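Side-chain contacts in Glyco_hydro_cc domain-containing protein (Blastomyces gilchristii, PDB 6UB0), which probably hydrolyses the beta-1,3-glucan curdlan in an exo fashion, as a subgroup III member of glycoside hydrolase family GH128: residues A[175-180]-A[191-196]; A[185-190]-A[224-229]; A[109-114]-A[118-123]; A[158-163]-A[170-175]. One frame throughout, in Å; residues are numbered along the deposited sequence.

Interaction 1: A[175-180]-A[191-196]; sequences TEFEGQ and KEVLPW. With GLC (alpha-D-glucopyranose), chain B.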
loop_
_atom_site.group_PDB
_atom_site.type_symbol
_atom_site.label_atom_id
_atom_site.label_comp_id
_atom_site.label_asym_id
_atom_site.label_seq_id
_atom_site.Cartn_x
_atom_site.Cartn_y
_atom_site.Cartn_z
ATOM N N THR A 175 2.299 -0.821 -1.490
ATOM C CA THR A 175 1.873 -0.635 -0.070
ATOM C C THR A 175 2.407 -1.771 0.800
ATOM O O THR A 175 2.288 -1.670 1.999
ATOM C CB THR A 175 0.363 -0.421 0.063
ATOM O OG1 THR A 175 -0.359 -1.445 -0.598
ATOM C CG2 THR A 175 -0.127 0.864 -0.589
ATOM N N GLU A 176 2.912 -2.854 0.185
ATOM C CA GLU A 176 3.621 -3.930 0.905
ATOM C C GLU A 176 4.747 -4.435 0.001
ATOM O O GLU A 176 4.454 -4.869 -1.098
ATOM C CB GLU A 176 2.773 -5.155 1.199
ATOM C CG GLU A 176 1.681 -4.992 2.229
ATOM C CD GLU A 176 0.852 -6.223 2.514
ATOM O OE1 GLU A 176 1.222 -7.315 2.036
ATOM O OE2 GLU A 176 -0.205 -6.087 3.144
ATOM N N PHE A 177 5.977 -4.474 0.501
ATOM C CA PHE A 177 6.984 -5.397 -0.083
ATOM C C PHE A 177 7.856 -5.992 1.016
ATOM O O PHE A 177 8.143 -5.315 1.999
ATOM C CB PHE A 177 7.743 -4.644 -1.162
ATOM C CG PHE A 177 8.542 -3.489 -0.631
ATOM C CD1 PHE A 177 9.847 -3.677 -0.196
ATOM C CD2 PHE A 177 7.996 -2.220 -0.562
ATOM C CE1 PHE A 177 10.570 -2.612 0.323
ATOM C CE2 PHE A 177 8.744 -1.165 -0.093
ATOM C CZ PHE A 177 10.046 -1.361 0.315
ATOM N N GLU A 178 8.272 -7.255 0.832
ATOM C CA GLU A 178 9.026 -7.988 1.869
ATOM C C GLU A 178 10.005 -8.925 1.167
ATOM O O GLU A 178 9.519 -9.827 0.481
ATOM C CB GLU A 178 8.034 -8.726 2.769
ATOM C CG GLU A 178 8.701 -9.651 3.736
ATOM C CD GLU A 178 7.788 -10.488 4.601
ATOM O OE1 GLU A 178 6.706 -10.944 4.102
ATOM O OE2 GLU A 178 8.185 -10.690 5.782
ATOM N N GLY A 179 11.312 -8.662 1.292
ATOM C CA GLY A 179 12.399 -9.579 0.879
ATOM C C GLY A 179 12.814 -10.504 2.016
ATOM O O GLY A 179 13.514 -10.006 2.955
ATOM N N GLN A 180 12.417 -11.779 1.955
ATOM C CA GLN A 180 12.374 -12.697 3.131
ATOM C C GLN A 180 13.731 -13.362 3.333
ATOM O O GLN A 180 14.543 -13.321 2.383
ATOM C CB GLN A 180 11.324 -13.786 2.976
ATOM C CG GLN A 180 9.933 -13.330 3.374
ATOM C CD GLN A 180 8.888 -14.000 2.525
ATOM O OE1 GLN A 180 9.212 -14.784 1.626
ATOM N NE2 GLN A 180 7.632 -13.702 2.818
ATOM N N LYS A 191 18.789 -2.373 0.278
ATOM C CA LYS A 191 19.871 -1.618 -0.413
ATOM C C LYS A 191 19.659 -1.549 -1.932
ATOM O O LYS A 191 20.067 -0.516 -2.517
ATOM C CB LYS A 191 21.243 -2.241 -0.152
ATOM C CG LYS A 191 21.661 -2.219 1.306
ATOM C CD LYS A 191 23.145 -2.434 1.494
ATOM C CE LYS A 191 23.584 -2.235 2.930
ATOM N NZ LYS A 191 24.818 -1.425 2.984
ATOM N N GLU A 192 19.088 -2.590 -2.549
ATOM C CA GLU A 192 18.849 -2.640 -4.015
ATOM C C GLU A 192 17.538 -1.904 -4.361
ATOM O O GLU A 192 17.550 -1.011 -5.253
ATOM C CB GLU A 192 18.849 -4.118 -4.441
ATOM C CG GLU A 192 18.488 -4.397 -5.896
ATOM C CD GLU A 192 19.452 -3.919 -6.963
ATOM O OE1 GLU A 192 20.671 -3.915 -6.703
ATOM O OE2 GLU A 192 18.976 -3.576 -8.063
ATOM N N VAL A 193 16.445 -2.206 -3.657
ATOM C CA VAL A 193 15.082 -1.740 -4.069
ATOM C C VAL A 193 14.814 -0.296 -3.586
ATOM O O VAL A 193 14.157 0.479 -4.325
ATOM C CB VAL A 193 14.025 -2.765 -3.614
ATOM C CG1 VAL A 193 14.461 -4.175 -4.004
ATOM C CG2 VAL A 193 13.721 -2.710 -2.118
ATOM N N LEU A 194 15.316 0.129 -2.421
ATOM C CA LEU A 194 14.916 1.479 -1.915
ATOM C C LEU A 194 15.345 2.604 -2.872
ATOM O O LEU A 194 14.551 3.488 -3.218
ATOM C CB LEU A 194 15.437 1.699 -0.490
ATOM C CG LEU A 194 14.672 0.975 0.621
ATOM C CD1 LEU A 194 15.156 1.345 2.014
ATOM C CD2 LEU A 194 13.166 1.233 0.509
ATOM N N PRO A 195 16.600 2.624 -3.361
ATOM C CA PRO A 195 16.996 3.637 -4.340
ATOM C C PRO A 195 16.146 3.544 -5.627
ATOM O O PRO A 195 15.672 4.558 -6.114
ATOM C CB PRO A 195 18.477 3.336 -4.612
ATOM C CG PRO A 195 18.930 2.398 -3.505
ATOM C CD PRO A 195 17.678 1.679 -3.036
ATOM N N TRP A 196 15.909 2.329 -6.103
ATOM C CA TRP A 196 15.162 2.033 -7.355
ATOM C C TRP A 196 13.723 2.559 -7.231
ATOM O O TRP A 196 13.205 3.290 -8.157
ATOM C CB TRP A 196 15.206 0.516 -7.609
ATOM C CG TRP A 196 14.607 0.132 -8.920
ATOM C CD1 TRP A 196 15.224 0.205 -10.130
ATOM C CD2 TRP A 196 13.262 -0.313 -9.172
ATOM N NE1 TRP A 196 14.354 -0.159 -11.123
ATOM C CE2 TRP A 196 13.151 -0.498 -10.565
ATOM C CE3 TRP A 196 12.151 -0.581 -8.364
ATOM C CZ2 TRP A 196 11.977 -0.938 -11.166
ATOM C CZ3 TRP A 196 10.988 -0.996 -8.962
ATOM C CH2 TRP A 196 10.907 -1.182 -10.346
HETATM C C1 GLC B . -0.242 -9.986 2.954
HETATM C C2 GLC B . -1.510 -9.516 3.683
HETATM C C3 GLC B . -1.395 -9.748 5.191
HETATM C C4 GLC B . -0.970 -11.218 5.454
HETATM C C5 GLC B . 0.222 -11.619 4.626
HETATM C C6 GLC B . 0.706 -13.072 4.809
HETATM O O1 GLC B . 0.955 -9.330 3.401
HETATM O O2 GLC B . -1.878 -8.126 3.510
HETATM O O3 GLC B . -2.639 -9.417 5.807
HETATM O O4 GLC B . -0.550 -11.323 6.773
HETATM O O5 GLC B . -0.117 -11.399 3.256
HETATM O O6 GLC B . -0.447 -13.819 5.066
#
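Phe177 turns its ring out of strand 175-180 onto two aliphatic side chains of helix 191-196. With CG set between the backbone N and the carbonyl carbon (chi1 64°), the ring reaches the helix with its far end: CE1 lies 4.0 Å from Val193 CG2, and CZ lies 4.1 Å from Leu194 CD2. The leucine methyl comes to the ring edge, near its plane; the valine methyl approaches obliquely. Phe189, Leu190 and Leu197 of the same helix also touch the ring, which is buried. The outer face of the helix is looser: Lys191, Glu192 and Pro195 are exposed there, and Glu192 makes a salt bridge with Lys154. On the sugar side of the strand, Glu176 holds its carboxylate out on an extended chain, where OE2 hydrogen-bonds O2 of the bound alpha-D-glucopyranose at 2.7 Å. A second, very short bond joins Glu176 OE1 to the sugar O1, and its exact length is doubtful. His144 and Trp29 add hydrogen bonds to OE1 and OE2 respectively, fixing the carboxylate from the protein side. Consecutive residues thus divide the work of strand 172-180 within a beta-alpha-beta unit, Phe177 meeting the helical layer and Glu176 the glycan, as expected for a TIM-barrel glycosidase whose sugar pocket lies at the C-terminal ends of its strands.

Interaction 2: A[185-190]-A[224-229]; sequences AQVNFL and GKAYKT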
loop_
_atom_site.group_PDB
_atom_site.type_symbol
_atom_site.label_atom_id
_atom_site.label_comp_id
_atom_site.label_asym_id
_atom_site.label_seq_id
_atom_site.Cartn_x
_atom_site.Cartn_y
_atom_site.Cartn_z
ATOM N N ALA A 185 20.044 -10.800 4.711
ATOM C CA ALA A 185 19.336 -11.112 3.441
ATOM C C ALA A 185 18.198 -10.033 3.101
ATOM O O ALA A 185 18.267 -9.460 2.049
ATOM C CB ALA A 185 18.682 -12.488 3.574
ATOM N N GLN A 186 17.626 -9.636 4.299
ATOM C CA GLN A 186 16.599 -8.548 4.285
ATOM C C GLN A 186 17.270 -7.179 4.063
ATOM O O GLN A 186 16.825 -6.407 3.174
ATOM C CB GLN A 186 15.779 -8.613 5.566
ATOM C CG GLN A 186 15.060 -9.928 5.737
ATOM C CD GLN A 186 14.201 -9.993 6.972
ATOM O OE1 GLN A 186 13.722 -8.985 7.470
ATOM N NE2 GLN A 186 14.011 -11.196 7.485
ATOM N N VAL A 187 18.357 -6.882 4.774
ATOM C CA VAL A 187 19.046 -5.577 4.575
ATOM C C VAL A 187 19.352 -5.390 3.052
ATOM O O VAL A 187 19.114 -4.294 2.461
ATOM C CB VAL A 187 20.261 -5.421 5.516
ATOM C CG1 VAL A 187 21.069 -4.171 5.207
ATOM C CG2 VAL A 187 19.842 -5.421 6.981
ATOM N N ASN A 188 20.228 -6.362 2.529
ATOM C CA ASN A 188 20.832 -6.225 1.168
ATOM C C ASN A 188 19.740 -5.922 0.140
ATOM O O ASN A 188 19.948 -5.067 -0.769
ATOM C CB ASN A 188 21.637 -7.475 0.797
ATOM C CG ASN A 188 23.044 -7.442 1.351
ATOM O OD1 ASN A 188 23.293 -6.858 2.415
ATOM N ND2 ASN A 188 23.975 -8.054 0.630
ATOM N N PHE A 189 18.587 -6.559 0.324
ATOM C CA PHE A 189 17.399 -6.404 -0.549
ATOM C C PHE A 189 16.999 -4.917 -0.517
ATOM O O PHE A 189 16.881 -4.252 -1.592
ATOM C CB PHE A 189 16.357 -7.416 -0.072
ATOM C CG PHE A 189 15.011 -7.292 -0.728
ATOM C CD1 PHE A 189 14.029 -6.511 -0.136
ATOM C CD2 PHE A 189 14.709 -7.955 -1.908
ATOM C CE1 PHE A 189 12.795 -6.358 -0.740
ATOM C CE2 PHE A 189 13.449 -7.832 -2.486
ATOM C CZ PHE A 189 12.495 -7.039 -1.892
ATOM N N LEU A 190 16.891 -4.354 0.691
ATOM C CA LEU A 190 16.473 -2.926 0.848
ATOM C C LEU A 190 17.513 -2.012 0.186
ATOM O O LEU A 190 17.139 -0.967 -0.432
ATOM C CB LEU A 190 16.298 -2.590 2.337
ATOM C CG LEU A 190 15.066 -3.206 3.008
ATOM C CD1 LEU A 190 15.130 -3.048 4.514
ATOM C CD2 LEU A 190 13.788 -2.593 2.440
ATOM N N GLY A 224 15.155 -2.711 10.545
ATOM C CA GLY A 224 14.585 -1.408 10.952
ATOM C C GLY A 224 15.494 -0.229 10.635
ATOM O O GLY A 224 15.031 0.766 10.011
ATOM N N LYS A 225 16.737 -0.288 11.097
ATOM C CA LYS A 225 17.754 0.771 10.858
ATOM C C LYS A 225 17.972 1.017 9.370
ATOM O O LYS A 225 18.091 2.180 8.977
ATOM C CB LYS A 225 19.118 0.361 11.406
ATOM C CG LYS A 225 19.304 0.498 12.904
ATOM C CD LYS A 225 20.567 -0.219 13.370
ATOM C CE LYS A 225 20.965 0.113 14.792
ATOM N NZ LYS A 225 22.426 -0.054 15.010
ATOM N N ALA A 226 18.089 -0.040 8.575
ATOM C CA ALA A 226 18.295 0.061 7.116
ATOM C C ALA A 226 17.116 0.816 6.481
ATOM O O ALA A 226 17.331 1.677 5.583
ATOM C CB ALA A 226 18.428 -1.315 6.522
ATOM N N TYR A 227 15.887 0.431 6.840
ATOM C CA TYR A 227 14.676 1.035 6.255
ATOM C C TYR A 227 14.663 2.525 6.629
ATOM O O TYR A 227 14.262 3.328 5.796
ATOM C CB TYR A 227 13.416 0.318 6.731
ATOM C CG TYR A 227 12.148 0.793 6.068
ATOM C CD1 TYR A 227 12.024 0.772 4.695
ATOM C CD2 TYR A 227 11.022 1.088 6.809
ATOM C CE1 TYR A 227 10.866 1.181 4.059
ATOM C CE2 TYR A 227 9.840 1.468 6.191
ATOM C CZ TYR A 227 9.739 1.473 4.809
ATOM O OH TYR A 227 8.603 1.883 4.157
ATOM N N LYS A 228 15.209 2.883 7.789
ATOM C CA LYS A 228 15.202 4.275 8.347
ATOM C C LYS A 228 16.243 5.184 7.687
ATOM O O LYS A 228 15.999 6.408 7.716
ATOM C CB LYS A 228 15.479 4.229 9.852
ATOM C CG LYS A 228 15.253 5.534 10.602
ATOM C CD LYS A 228 15.275 5.292 12.081
ATOM C CE LYS A 228 14.799 6.457 12.906
ATOM N NZ LYS A 228 15.162 6.217 14.321
ATOM N N THR A 229 17.359 4.633 7.170
ATOM C CA THR A 229 18.596 5.384 6.821
ATOM C C THR A 229 18.923 5.301 5.329
ATOM O O THR A 229 19.660 6.145 4.887
ATOM C CB THR A 229 19.830 4.854 7.565
ATOM O OG1 THR A 229 20.064 3.539 7.077
ATOM C CG2 THR A 229 19.702 4.814 9.069
#
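Val187 places CG1 opposite the backbone N (chi1 173°), and Leu190 swings CG opposite its carbonyl carbon (chi1 -72°), so that two branched side chains one helical turn apart converge on Ala226. The alanine methyl receives both: Ala226 CB is 4.1 Å from Val187 CG1 and 4.2 Å from Leu190 CD1. The same leucine methyl goes on to the next residue, where Leu190 CD1 stands 4.4 Å from Tyr227 CB, while its CD2 approaches the tyrosine ring obliquely. No hydrogen bond crosses between the helices; the contact is purely apolar. The small alanine lets the backbones come close, with the CA atoms of Val187 and Ala226 6.2 Å apart. Tyr227 carries its hydroxyl away to the backbone, bonding Gly6 O and Ser208 N, and thereby ties the last helix to strands 5-8 and 203-208. At the C-terminal end of that helix, Thr229 OG1 hydrogen-bonds back to Lys225 O at 3.1 Å. The axes of segments 185-190 and 224-229 come within 9.5 Å and differ in direction by 10°, both running the same way. Such near-parallel neighbours are characteristic of the outer helical layer of a TIM barrel.

Interaction 3: A[109-114]-A[118-123]; sequences PAVSNG and KGLGWM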
loop_
_atom_site.group_PDB
_atom_site.type_symbol
_atom_site.label_atom_id
_atom_site.label_comp_id
_atom_site.label_asym_id
_atom_site.label_seq_id
_atom_site.Cartn_x
_atom_site.Cartn_y
_atom_site.Cartn_z
ATOM N N PRO A 109 -7.904 -1.185 -4.996
ATOM C CA PRO A 109 -7.666 -2.366 -4.161
ATOM C C PRO A 109 -6.220 -2.780 -4.451
ATOM O O PRO A 109 -5.705 -2.648 -5.579
ATOM C CB PRO A 109 -8.705 -3.371 -4.654
ATOM C CG PRO A 109 -9.739 -2.501 -5.340
ATOM C CD PRO A 109 -8.912 -1.459 -6.044
ATOM N N ALA A 110 -5.567 -3.325 -3.427
ATOM C CA ALA A 110 -4.143 -3.705 -3.457
ATOM C C ALA A 110 -4.033 -5.212 -3.736
ATOM O O ALA A 110 -4.588 -5.977 -2.945
ATOM C CB ALA A 110 -3.468 -3.424 -2.133
ATOM N N VAL A 111 -3.498 -5.588 -4.879
ATOM C CA VAL A 111 -3.377 -7.037 -5.206
ATOM C C VAL A 111 -2.055 -7.606 -4.697
ATOM O O VAL A 111 -1.059 -6.919 -4.678
ATOM C CB VAL A 111 -3.624 -7.301 -6.691
ATOM C CG1 VAL A 111 -5.086 -7.020 -6.961
ATOM C CG2 VAL A 111 -2.723 -6.478 -7.588
ATOM N N SER A 112 -2.036 -8.939 -4.558
ATOM C CA SER A 112 -0.820 -9.741 -4.295
ATOM C C SER A 112 0.045 -9.796 -5.559
ATOM O O SER A 112 -0.324 -9.200 -6.584
ATOM C CB SER A 112 -1.148 -11.130 -3.745
ATOM O OG SER A 112 -1.605 -12.027 -4.759
ATOM N N ASN A 113 1.185 -10.448 -5.454
ATOM C CA ASN A 113 2.098 -10.701 -6.594
ATOM C C ASN A 113 1.862 -12.114 -7.139
ATOM O O ASN A 113 2.761 -12.572 -7.858
ATOM C CB ASN A 113 3.559 -10.452 -6.238
ATOM C CG ASN A 113 4.138 -11.424 -5.240
ATOM O OD1 ASN A 113 3.799 -11.417 -4.056
ATOM N ND2 ASN A 113 5.097 -12.227 -5.704
ATOM N N GLY A 114 0.753 -12.750 -6.738
ATOM C CA GLY A 114 0.243 -14.019 -7.299
ATOM C C GLY A 114 0.094 -13.901 -8.805
ATOM O O GLY A 114 -0.078 -12.773 -9.297
ATOM N N LYS A 118 -4.719 -14.256 -10.090
ATOM C CA LYS A 118 -4.567 -13.419 -8.877
ATOM C C LYS A 118 -3.752 -12.201 -9.340
ATOM O O LYS A 118 -3.582 -12.039 -10.566
ATOM C CB LYS A 118 -4.013 -14.264 -7.723
ATOM C CG LYS A 118 -4.606 -15.657 -7.621
ATOM C CD LYS A 118 -4.519 -16.357 -6.271
ATOM C CE LYS A 118 -5.706 -17.277 -6.058
ATOM N NZ LYS A 118 -6.753 -16.617 -5.228
ATOM N N GLY A 119 -3.248 -11.345 -8.434
ATOM C CA GLY A 119 -2.210 -10.373 -8.820
ATOM C C GLY A 119 -2.766 -9.384 -9.825
ATOM O O GLY A 119 -3.934 -9.025 -9.689
ATOM N N LEU A 120 -1.964 -9.004 -10.816
ATOM C CA LEU A 120 -2.266 -7.984 -11.858
ATOM C C LEU A 120 -3.333 -8.452 -12.858
ATOM O O LEU A 120 -3.789 -7.627 -13.693
ATOM C CB LEU A 120 -0.961 -7.709 -12.604
ATOM C CG LEU A 120 0.173 -7.312 -11.664
ATOM C CD1 LEU A 120 1.408 -6.881 -12.419
ATOM C CD2 LEU A 120 -0.333 -6.221 -10.725
ATOM N N GLY A 121 -3.637 -9.738 -12.840
ATOM C CA GLY A 121 -4.727 -10.320 -13.632
ATOM C C GLY A 121 -6.027 -9.892 -12.990
ATOM O O GLY A 121 -6.912 -9.383 -13.716
ATOM N N TRP A 122 -6.105 -10.032 -11.661
ATOM C CA TRP A 122 -7.278 -9.557 -10.896
ATOM C C TRP A 122 -7.394 -8.050 -11.106
ATOM O O TRP A 122 -8.539 -7.544 -11.340
ATOM C CB TRP A 122 -7.196 -9.956 -9.429
ATOM C CG TRP A 122 -8.446 -9.635 -8.673
ATOM C CD1 TRP A 122 -9.407 -10.484 -8.207
ATOM C CD2 TRP A 122 -8.806 -8.335 -8.184
ATOM N NE1 TRP A 122 -10.397 -9.803 -7.546
ATOM C CE2 TRP A 122 -10.052 -8.469 -7.515
ATOM C CE3 TRP A 122 -8.234 -7.072 -8.313
ATOM C CZ2 TRP A 122 -10.694 -7.379 -6.937
ATOM C CZ3 TRP A 122 -8.900 -5.996 -7.788
ATOM C CH2 TRP A 122 -10.088 -6.153 -7.080
ATOM N N MET A 123 -6.276 -7.320 -11.027
ATOM C CA MET A 123 -6.323 -5.853 -11.256
ATOM C C MET A 123 -6.932 -5.598 -12.640
ATOM O O MET A 123 -7.816 -4.726 -12.743
ATOM C CB MET A 123 -4.948 -5.182 -11.180
ATOM C CG MET A 123 -5.049 -3.689 -10.937
ATOM S SD MET A 123 -5.858 -3.227 -9.382
ATOM C CE MET A 123 -4.425 -3.304 -8.279
#
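Val111 sends its side chain from the strand against Gly119, Leu120, Trp122 and Met123. Its CB rests 3.5 Å from Gly119 O, a carbonyl already engaged by Met123 N within the helix. From there the branches part. CG1, opposite the carbonyl carbon (chi1 -68°), comes obliquely to the indole, 3.4 Å from Trp122 CE3; CG2 goes to the other side, 4.0 Å from Leu120 CD2 and 3.7 Å from Met123 CE. The methionine chain, bent at chi2 and chi3, brings that methyl back toward the strand. Further along the indole, Pro109 CB meets Trp122 CH2 at 3.9 Å, with the two side chains roughly at right angles. At the loop end the backbones meet closely: Gly119 CA makes C-H...O contacts of 3.2 Å with both Ser112 O and Gly114 O. Ser112 OG accepts from Gly114 N, forming an ST turn, and Asp77 bonds both Ser112 OG and Gly119 N. Around this strand-to-helix connection, helix 86-96 touches Trp122, helix 150-166 touches Leu120 and Met123, and strand 138-146 pairs with strand 105-111 beside Val111.

Interaction 4: A[158-163]-A[170-175]; sequences SEAIAL and GTVWVT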
loop_
_atom_site.group_PDB
_atom_site.type_symbol
_atom_site.label_atom_id
_atom_site.label_comp_id
_atom_site.label_asym_id
_atom_site.label_seq_id
_atom_site.Cartn_x
_atom_site.Cartn_y
_atom_site.Cartn_z
ATOM N N SER A 158 6.979 -2.696 -12.367
ATOM C CA SER A 158 6.897 -2.161 -13.746
ATOM C C SER A 158 5.612 -2.654 -14.400
ATOM O O SER A 158 4.912 -1.840 -14.953
ATOM C CB SER A 158 8.103 -2.533 -14.506
ATOM O OG SER A 158 9.245 -2.268 -13.701
ATOM N N GLU A 159 5.307 -3.938 -14.283
ATOM C CA GLU A 159 4.087 -4.528 -14.894
ATOM C C GLU A 159 2.855 -3.857 -14.276
ATOM O O GLU A 159 1.887 -3.580 -15.032
ATOM C CB GLU A 159 4.094 -6.041 -14.703
ATOM C CG GLU A 159 3.259 -6.794 -15.725
ATOM C CD GLU A 159 3.778 -8.195 -15.995
ATOM O OE1 GLU A 159 4.275 -8.833 -15.031
ATOM O OE2 GLU A 159 3.722 -8.646 -17.185
ATOM N N ALA A 160 2.893 -3.569 -12.967
ATOM C CA ALA A 160 1.784 -2.877 -12.268
ATOM C C ALA A 160 1.664 -1.472 -12.853
ATOM O O ALA A 160 0.542 -1.035 -13.143
ATOM C CB ALA A 160 2.020 -2.859 -10.784
ATOM N N ILE A 161 2.794 -0.794 -13.037
ATOM C CA ILE A 161 2.848 0.590 -13.591
ATOM C C ILE A 161 2.286 0.597 -15.027
ATOM O O ILE A 161 1.487 1.477 -15.350
ATOM C CB ILE A 161 4.287 1.137 -13.553
ATOM C CG1 ILE A 161 4.751 1.378 -12.113
ATOM C CG2 ILE A 161 4.355 2.389 -14.393
ATOM C CD1 ILE A 161 6.250 1.480 -11.906
ATOM N N ALA A 162 2.758 -0.341 -15.856
ATOM C CA ALA A 162 2.343 -0.489 -17.257
ATOM C C ALA A 162 0.838 -0.748 -17.221
ATOM O O ALA A 162 0.081 -0.024 -17.918
ATOM C CB ALA A 162 3.129 -1.612 -17.905
ATOM N N LEU A 163 0.402 -1.667 -16.365
ATOM C CA LEU A 163 -1.040 -2.017 -16.300
ATOM C C LEU A 163 -1.860 -0.755 -15.980
ATOM O O LEU A 163 -2.832 -0.474 -16.726
ATOM C CB LEU A 163 -1.307 -3.130 -15.292
ATOM C CG LEU A 163 -2.784 -3.509 -15.212
ATOM C CD1 LEU A 163 -3.300 -3.962 -16.585
ATOM C CD2 LEU A 163 -3.035 -4.576 -14.152
ATOM N N GLY A 170 -1.929 6.998 -13.419
ATOM C CA GLY A 170 -0.565 7.446 -13.751
ATOM C C GLY A 170 0.499 7.054 -12.753
ATOM O O GLY A 170 1.688 7.353 -13.031
ATOM N N THR A 171 0.138 6.423 -11.625
ATOM C CA THR A 171 1.139 6.005 -10.607
ATOM C C THR A 171 0.651 4.793 -9.820
ATOM O O THR A 171 -0.558 4.487 -9.907
ATOM C CB THR A 171 1.482 7.175 -9.675
ATOM O OG1 THR A 171 2.752 6.903 -9.069
ATOM C CG2 THR A 171 0.412 7.404 -8.631
ATOM N N VAL A 172 1.565 4.129 -9.108
ATOM C CA VAL A 172 1.226 3.049 -8.139
ATOM C C VAL A 172 1.800 3.380 -6.760
ATOM O O VAL A 172 2.940 3.884 -6.675
ATOM C CB VAL A 172 1.653 1.626 -8.579
ATOM C CG1 VAL A 172 1.401 1.368 -10.069
ATOM C CG2 VAL A 172 3.092 1.266 -8.243
ATOM N N TRP A 173 1.112 2.924 -5.715
ATOM C CA TRP A 173 1.803 2.700 -4.411
ATOM C C TRP A 173 2.108 1.197 -4.237
ATOM O O TRP A 173 1.192 0.382 -4.320
ATOM C CB TRP A 173 0.994 3.186 -3.220
ATOM C CG TRP A 173 0.622 4.635 -3.258
ATOM C CD1 TRP A 173 0.678 5.505 -4.308
ATOM C CD2 TRP A 173 -0.017 5.333 -2.188
ATOM N NE1 TRP A 173 0.195 6.730 -3.927
ATOM C CE2 TRP A 173 -0.268 6.641 -2.642
ATOM C CE3 TRP A 173 -0.352 4.978 -0.872
ATOM C CZ2 TRP A 173 -0.842 7.603 -1.812
ATOM C CZ3 TRP A 173 -0.975 5.913 -0.068
ATOM C CH2 TRP A 173 -1.214 7.217 -0.538
ATOM N N VAL A 174 3.331 0.886 -3.861
ATOM C CA VAL A 174 3.712 -0.478 -3.399
ATOM C C VAL A 174 3.495 -0.509 -1.891
ATOM O O VAL A 174 4.413 -0.098 -1.101
ATOM C CB VAL A 174 5.153 -0.890 -3.753
ATOM C CG1 VAL A 174 5.351 -2.357 -3.444
ATOM C CG2 VAL A 174 5.547 -0.604 -5.201
ATOM N N THR A 175 2.299 -0.821 -1.490
ATOM C CA THR A 175 1.873 -0.635 -0.070
ATOM C C THR A 175 2.407 -1.771 0.800
ATOM O O THR A 175 2.288 -1.670 1.999
ATOM C CB THR A 175 0.363 -0.421 0.063
ATOM O OG1 THR A 175 -0.359 -1.445 -0.598
ATOM C CG2 THR A 175 -0.127 0.864 -0.589
#
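Val172 buries more of itself in this contact than either of its two partners, Ile161 and Ala160, and one methyl does nearly all of the touching. CG1 points from the strand into helix 158-163 and settles over its backbone where Ala160 passes into Ile161. It lies 3.9 Å from Ile161 CA, 4.0 Å from Ala160 C and 4.3 Å from Ala160 CB. Chi1 of Val172 is -41°, which turns CG1 opposite the carbonyl carbon, though about 20° short of perfect staggering.

Ile161 contributes the next largest patch. Its CG1 stands 3.9 Å from Val172 CG1, and the two side chains cross at about a right angle. With chi2 at 161° the isoleucine chain runs on so that its CD1 lies farther from Val172 CG1 than its CG1 does, and the meeting is through the inner part of the side chain. Ala160 aims its short methyl at the strand; having no further branch, it allows the valine to sit against the helix backbone itself. The CA atoms of Ile161 and Val172 are 6.2 Å apart, a close approach of helix and strand, and no hydrogen bond joins the two segments.

Beyond the helix, Val172 touches Leu139 of strand 138-146, and its backbone pairs with Gly202 and Glu204. The next strand residue, Trp173, packs against Phe138 and Trp25. The contact therefore lies where helix 150-166 returns to the sheet, against strand 172-180, with Val141 of strand 138-146 and Leu120 of helix 119-130 also touching Ala160.

In the fold
From the N terminus, interaction 3 comes first, closing the short loop from strand 105-111 into helix 119-130, with three residues between its segments. Interaction 4 then folds helix 150-166 onto the start of strand 172-180, and interaction 1, sharing Thr175 with it, packs the later part of that strand against helix 183-199. These three follow in series, binding successive strands and helices of the parallel sheet. Interaction 2 crosses interaction 1, since 185-190 falls between the segments of the latter, and reaches forward to the last helix, 222-229. Leu120 and Met123 touch Leu163, coupling interactions 3 and 4; Phe177 touches Leu190, coupling interactions 1 and 2. Interactions 2 and 3, with centres about 26 Å apart, do not meet.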